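DUF2790 domain-containing protein (PDB 4F98) is of unknown function, a small beta-sheet protein of the DUF2790 family from Pseudomonas aeruginosa, paired in the crystal and probably exported, being made with a signal sequence. Local coordinates at residues L23-T32 against V43-L54. Sequence-based numbering, arbitrary orientation.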
loop_
_atom_site.group_PDB
_atom_site.type_symbol
_atom_site.label_atom_id
_atom_site.label_comp_id
_atom_site.label_asym_id
_atom_site.label_seq_id
_atom_site.Cartn_x
_atom_site.Cartn_y
_atom_site.Cartn_z
ATOM N N LEU A 23 -8.351 2.561 12.047
ATOM C CA LEU A 23 -9.091 1.301 12.223
ATOM C C LEU A 23 -8.620 0.629 13.501
ATOM O O LEU A 23 -7.534 0.926 14.014
ATOM C CB LEU A 23 -8.886 0.361 11.026
ATOM C CG LEU A 23 -9.389 0.836 9.663
ATOM C CD1 LEU A 23 -9.070 -0.205 8.591
ATOM C CD2 LEU A 23 -10.867 1.117 9.678
ATOM N N ASP A 24 -9.428 -0.312 13.982
ATOM C CA ASP A 24 -9.066 -1.111 15.126
ATOM C C ASP A 24 -8.545 -2.444 14.585
ATOM O O ASP A 24 -9.324 -3.369 14.350
ATOM C CB ASP A 24 -10.259 -1.326 16.051
ATOM C CG ASP A 24 -9.895 -2.201 17.257
ATOM O OD1 ASP A 24 -8.745 -2.110 17.748
ATOM O OD2 ASP A 24 -10.740 -2.985 17.687
ATOM N N VAL A 25 -7.238 -2.509 14.341
ATOM C CA VAL A 25 -6.589 -3.684 13.764
ATOM C C VAL A 25 -5.819 -4.437 14.837
ATOM O O VAL A 25 -4.791 -3.967 15.319
ATOM C CB VAL A 25 -5.631 -3.295 12.604
ATOM C CG1 VAL A 25 -4.969 -4.552 12.014
ATOM C CG2 VAL A 25 -6.379 -2.491 11.517
ATOM N N LYS A 26 -6.316 -5.617 15.201
ATOM C CA LYS A 26 -5.576 -6.509 16.086
ATOM C C LYS A 26 -4.651 -7.402 15.266
ATOM O O LYS A 26 -3.466 -7.500 15.551
ATOM C CB LYS A 26 -6.514 -7.374 16.902
ATOM C CG LYS A 26 -5.807 -8.215 17.954
ATOM C CD LYS A 26 -6.803 -9.021 18.748
ATOM C CE LYS A 26 -6.118 -9.888 19.792
ATOM N NZ LYS A 26 -7.099 -10.690 20.574
ATOM N N ASN A 27 -5.218 -8.085 14.271
ATOM C CA ASN A 27 -4.477 -8.987 13.405
ATOM C C ASN A 27 -4.894 -8.815 11.952
ATOM O O ASN A 27 -6.047 -8.614 11.665
ATOM C CB ASN A 27 -4.704 -10.452 13.812
ATOM C CG ASN A 27 -4.030 -10.810 15.123
ATOM O OD1 ASN A 27 -2.821 -10.634 15.276
ATOM N ND2 ASN A 27 -4.805 -11.325 16.065
ATOM N N VAL A 28 -3.932 -8.935 11.060
ATOM C CA VAL A 28 -4.168 -8.979 9.622
ATOM C C VAL A 28 -4.165 -10.460 9.248
ATOM O O VAL A 28 -3.160 -11.159 9.404
ATOM C CB VAL A 28 -3.092 -8.184 8.842
ATOM C CG1 VAL A 28 -3.322 -8.301 7.329
ATOM C CG2 VAL A 28 -3.062 -6.716 9.292
ATOM N N LEU A 29 -5.304 -10.946 8.767
ATOM C CA LEU A 29 -5.440 -12.371 8.425
ATOM C C LEU A 29 -5.178 -12.692 6.970
ATOM O O LEU A 29 -4.765 -13.804 6.651
ATOM C CB LEU A 29 -6.826 -12.870 8.819
ATOM C CG LEU A 29 -7.237 -12.712 10.302
ATOM C CD1 LEU A 29 -8.521 -13.473 10.533
ATOM C CD2 LEU A 29 -6.156 -13.130 11.267
ATOM N N HIS A 30 -5.417 -11.734 6.081
ATOM C CA HIS A 30 -5.185 -11.914 4.660
ATOM C C HIS A 30 -4.811 -10.586 4.054
ATOM O O HIS A 30 -5.381 -9.558 4.401
ATOM C CB HIS A 30 -6.454 -12.415 3.943
ATOM C CG HIS A 30 -6.322 -12.420 2.453
ATOM N ND1 HIS A 30 -6.879 -11.454 1.655
ATOM C CD2 HIS A 30 -5.620 -13.227 1.627
ATOM C CE1 HIS A 30 -6.542 -11.679 0.399
ATOM N NE2 HIS A 30 -5.781 -12.755 0.352
ATOM N N ARG A 31 -3.859 -10.613 3.134
ATOM C CA ARG A 31 -3.618 -9.480 2.247
ATOM C C ARG A 31 -3.126 -10.007 0.914
ATOM O O ARG A 31 -2.355 -10.963 0.857
ATOM C CB ARG A 31 -2.654 -8.471 2.895
ATOM C CG ARG A 31 -1.226 -8.955 3.177
ATOM C CD ARG A 31 -0.267 -8.469 2.148
ATOM N NE ARG A 31 -0.027 -7.022 2.223
ATOM C CZ ARG A 31 -0.254 -6.108 1.273
ATOM N NH1 ARG A 31 -0.712 -6.433 0.065
ATOM N NH2 ARG A 31 0.026 -4.834 1.529
ATOM N N THR A 32 -3.583 -9.407 -0.177
ATOM C CA THR A 32 -3.179 -9.783 -1.533
ATOM C C THR A 32 -1.656 -9.811 -1.646
ATOM O O THR A 32 -0.979 -8.915 -1.150
ATOM C CB THR A 32 -3.714 -8.772 -2.554
ATOM O OG1 THR A 32 -5.128 -8.623 -2.325
ATOM C CG2 THR A 32 -3.410 -9.229 -3.991
ATOM N N VAL A 43 -5.740 -4.217 -3.871
ATOM C CA VAL A 43 -5.411 -5.024 -2.705
ATOM C C VAL A 43 -6.667 -5.251 -1.881
ATOM O O VAL A 43 -7.491 -4.344 -1.705
ATOM C CB VAL A 43 -4.294 -4.346 -1.848
ATOM C CG1 VAL A 43 -4.623 -2.903 -1.503
ATOM C CG2 VAL A 43 -3.983 -5.164 -0.592
ATOM N N THR A 44 -6.802 -6.485 -1.406
ATOM C CA THR A 44 -7.834 -6.864 -0.468
ATOM C C THR A 44 -7.179 -7.269 0.836
ATOM O O THR A 44 -6.206 -8.022 0.827
ATOM C CB THR A 44 -8.665 -8.012 -1.014
ATOM O OG1 THR A 44 -9.221 -7.595 -2.264
ATOM C CG2 THR A 44 -9.782 -8.400 -0.045
ATOM N N VAL A 45 -7.707 -6.764 1.934
ATOM C CA VAL A 45 -7.284 -7.098 3.281
ATOM C C VAL A 45 -8.458 -7.669 4.070
ATOM O O VAL A 45 -9.567 -7.156 3.982
ATOM C CB VAL A 45 -6.687 -5.873 4.013
ATOM C CG1 VAL A 45 -6.481 -6.158 5.517
ATOM C CG2 VAL A 45 -5.383 -5.440 3.342
ATOM N N VAL A 46 -8.218 -8.762 4.802
ATOM C CA VAL A 46 -9.113 -9.198 5.865
ATOM C C VAL A 46 -8.368 -9.023 7.177
ATOM O O VAL A 46 -7.268 -9.546 7.338
ATOM C CB VAL A 46 -9.613 -10.628 5.695
ATOM C CG1 VAL A 46 -10.537 -11.043 6.877
ATOM C CG2 VAL A 46 -10.293 -10.775 4.326
ATOM N N TYR A 47 -8.958 -8.280 8.101
ATOM C CA TYR A 47 -8.369 -8.057 9.420
ATOM C C TYR A 47 -9.380 -8.372 10.525
ATOM O O TYR A 47 -10.588 -8.347 10.313
ATOM C CB TYR A 47 -7.762 -6.629 9.535
ATOM C CG TYR A 47 -8.748 -5.515 9.698
ATOM C CD1 TYR A 47 -9.205 -5.143 10.962
ATOM C CD2 TYR A 47 -9.245 -4.840 8.586
ATOM C CE1 TYR A 47 -10.138 -4.131 11.112
ATOM C CE2 TYR A 47 -10.187 -3.804 8.737
ATOM C CZ TYR A 47 -10.637 -3.471 9.993
ATOM O OH TYR A 47 -11.563 -2.478 10.162
ATOM N N GLU A 48 -8.836 -8.624 11.709
ATOM C CA GLU A 48 -9.577 -8.914 12.937
ATOM C C GLU A 48 -9.428 -7.715 13.850
ATOM O O GLU A 48 -8.298 -7.241 14.052
ATOM C CB GLU A 48 -8.981 -10.154 13.603
ATOM C CG GLU A 48 -9.593 -10.542 14.940
ATOM C CD GLU A 48 -8.766 -11.524 15.725
ATOM O OE1 GLU A 48 -7.618 -11.826 15.338
ATOM O OE2 GLU A 48 -9.285 -12.002 16.763
ATOM N N ASP A 49 -10.538 -7.252 14.412
ATOM C CA ASP A 49 -10.501 -6.166 15.380
ATOM C C ASP A 49 -10.359 -6.698 16.812
ATOM O O ASP A 49 -10.371 -7.901 17.034
ATOM C CB ASP A 49 -11.683 -5.201 15.192
ATOM C CG ASP A 49 -13.034 -5.779 15.539
ATOM O OD1 ASP A 49 -13.144 -6.691 16.386
ATOM O OD2 ASP A 49 -14.024 -5.246 14.979
ATOM N N HIS A 50 -10.218 -5.802 17.789
ATOM C CA HIS A 50 -10.009 -6.246 19.179
ATOM C C HIS A 50 -11.243 -6.907 19.801
ATOM O O HIS A 50 -11.091 -7.684 20.749
ATOM C CB HIS A 50 -9.389 -5.130 20.048
ATOM C CG HIS A 50 -7.923 -4.919 19.778
ATOM N ND1 HIS A 50 -7.446 -3.972 18.894
ATOM C CD2 HIS A 50 -6.829 -5.577 20.242
ATOM C CE1 HIS A 50 -6.128 -4.035 18.850
ATOM N NE2 HIS A 50 -5.728 -5.002 19.655
ATOM N N SER A 51 -12.438 -6.638 19.267
ATOM C CA SER A 51 -13.659 -7.305 19.714
ATOM C C SER A 51 -13.745 -8.746 19.183
ATOM O O SER A 51 -14.499 -9.555 19.720
ATOM C CB SER A 51 -14.899 -6.504 19.306
ATOM O OG SER A 51 -14.851 -5.187 19.833
ATOM N N GLY A 52 -12.977 -9.055 18.126
ATOM C CA GLY A 52 -12.940 -10.375 17.496
ATOM C C GLY A 52 -13.672 -10.493 16.167
ATOM O O GLY A 52 -13.727 -11.576 15.581
ATOM N N GLU A 53 -14.232 -9.381 15.695
ATOM C CA GLU A 53 -14.921 -9.350 14.417
ATOM C C GLU A 53 -13.950 -9.218 13.245
ATOM O O GLU A 53 -12.924 -8.546 13.366
ATOM C CB GLU A 53 -15.918 -8.176 14.418
ATOM C CG GLU A 53 -17.054 -8.357 15.470
ATOM C CD GLU A 53 -17.936 -9.512 15.112
ATOM O OE1 GLU A 53 -18.147 -9.718 13.910
ATOM O OE2 GLU A 53 -18.420 -10.227 16.005
ATOM N N LEU A 54 -14.306 -9.838 12.118
ATOM C CA LEU A 54 -13.542 -9.760 10.874
ATOM C C LEU A 54 -14.112 -8.710 9.944
ATOM O O LEU A 54 -15.306 -8.439 9.946
ATOM C CB LEU A 54 -13.505 -11.110 10.172
ATOM C CG LEU A 54 -12.939 -12.275 10.982
ATOM C CD1 LEU A 54 -12.844 -13.514 10.108
ATOM C CD2 LEU A 54 -11.591 -11.968 11.619
HETATM O O HOH W 1 -11.902 -1.267 12.661
HETATM O O HOH W 2 -13.234 -3.723 18.028
HETATM O O HOH W 3 -9.956 -10.248 18.709
HETATM O O HOH W 4 -8.511 -8.682 21.757
HETATM O O HOH W 5 -7.644 -12.753 18.785
#
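Asp-24 grips His-50 twice where strand 40-48 runs into the type I turn Asp-49 to Gly-52. Its OD1 takes a nearly straight bond from ND1 of His-50 (2.5 Å), on the syn side of the carboxylate and in the plane of the imidazole, while OD2 receives the backbone N of His-50 (2.9 Å) from above the carboxylate plane. The bond to ND1 would fix the rotation of the ring, and CB of Lys-26 lies over the centre of one ring face in a CH-pi contact, 3.7 Å from the centroid of the His-50 ring. From there the Lys-26 chain runs on fully extended, and waters link its NZ to Glu-48 OE2 and His-50 O. The Asn-27 and Glu-48 side chains run alongside each other on the same face of the sheet; Asn-27 ND2 donates an almost straight bond to Glu-48 OE1 (2.9 Å), coming from above the carboxylate plane, with the amide and carboxylate planes 36° apart. A chi1 of 75° swings the Tyr-47 ring back over residues 23-25, so that Val-25 CG2 sits over one face, off-centre, while Leu-23 packs around its hydroxyl end. Two classic beta bulges mark the strand pairing: Lys-26 and Asn-27 share Glu-48 O, and Leu-29 and His-30 share Val-46 O. At the far end Thr-32 OG1 accepts from the backbone N of Thr-44 (2.9 Å). In this three-stranded antiparallel sheet strand 40-48 lies between 27-31 and 54-62, whose His-55 stacks on Tyr-47; Arg-31 reaches Glu-61 and, on the second subunit, Trp-62 and Gly-63.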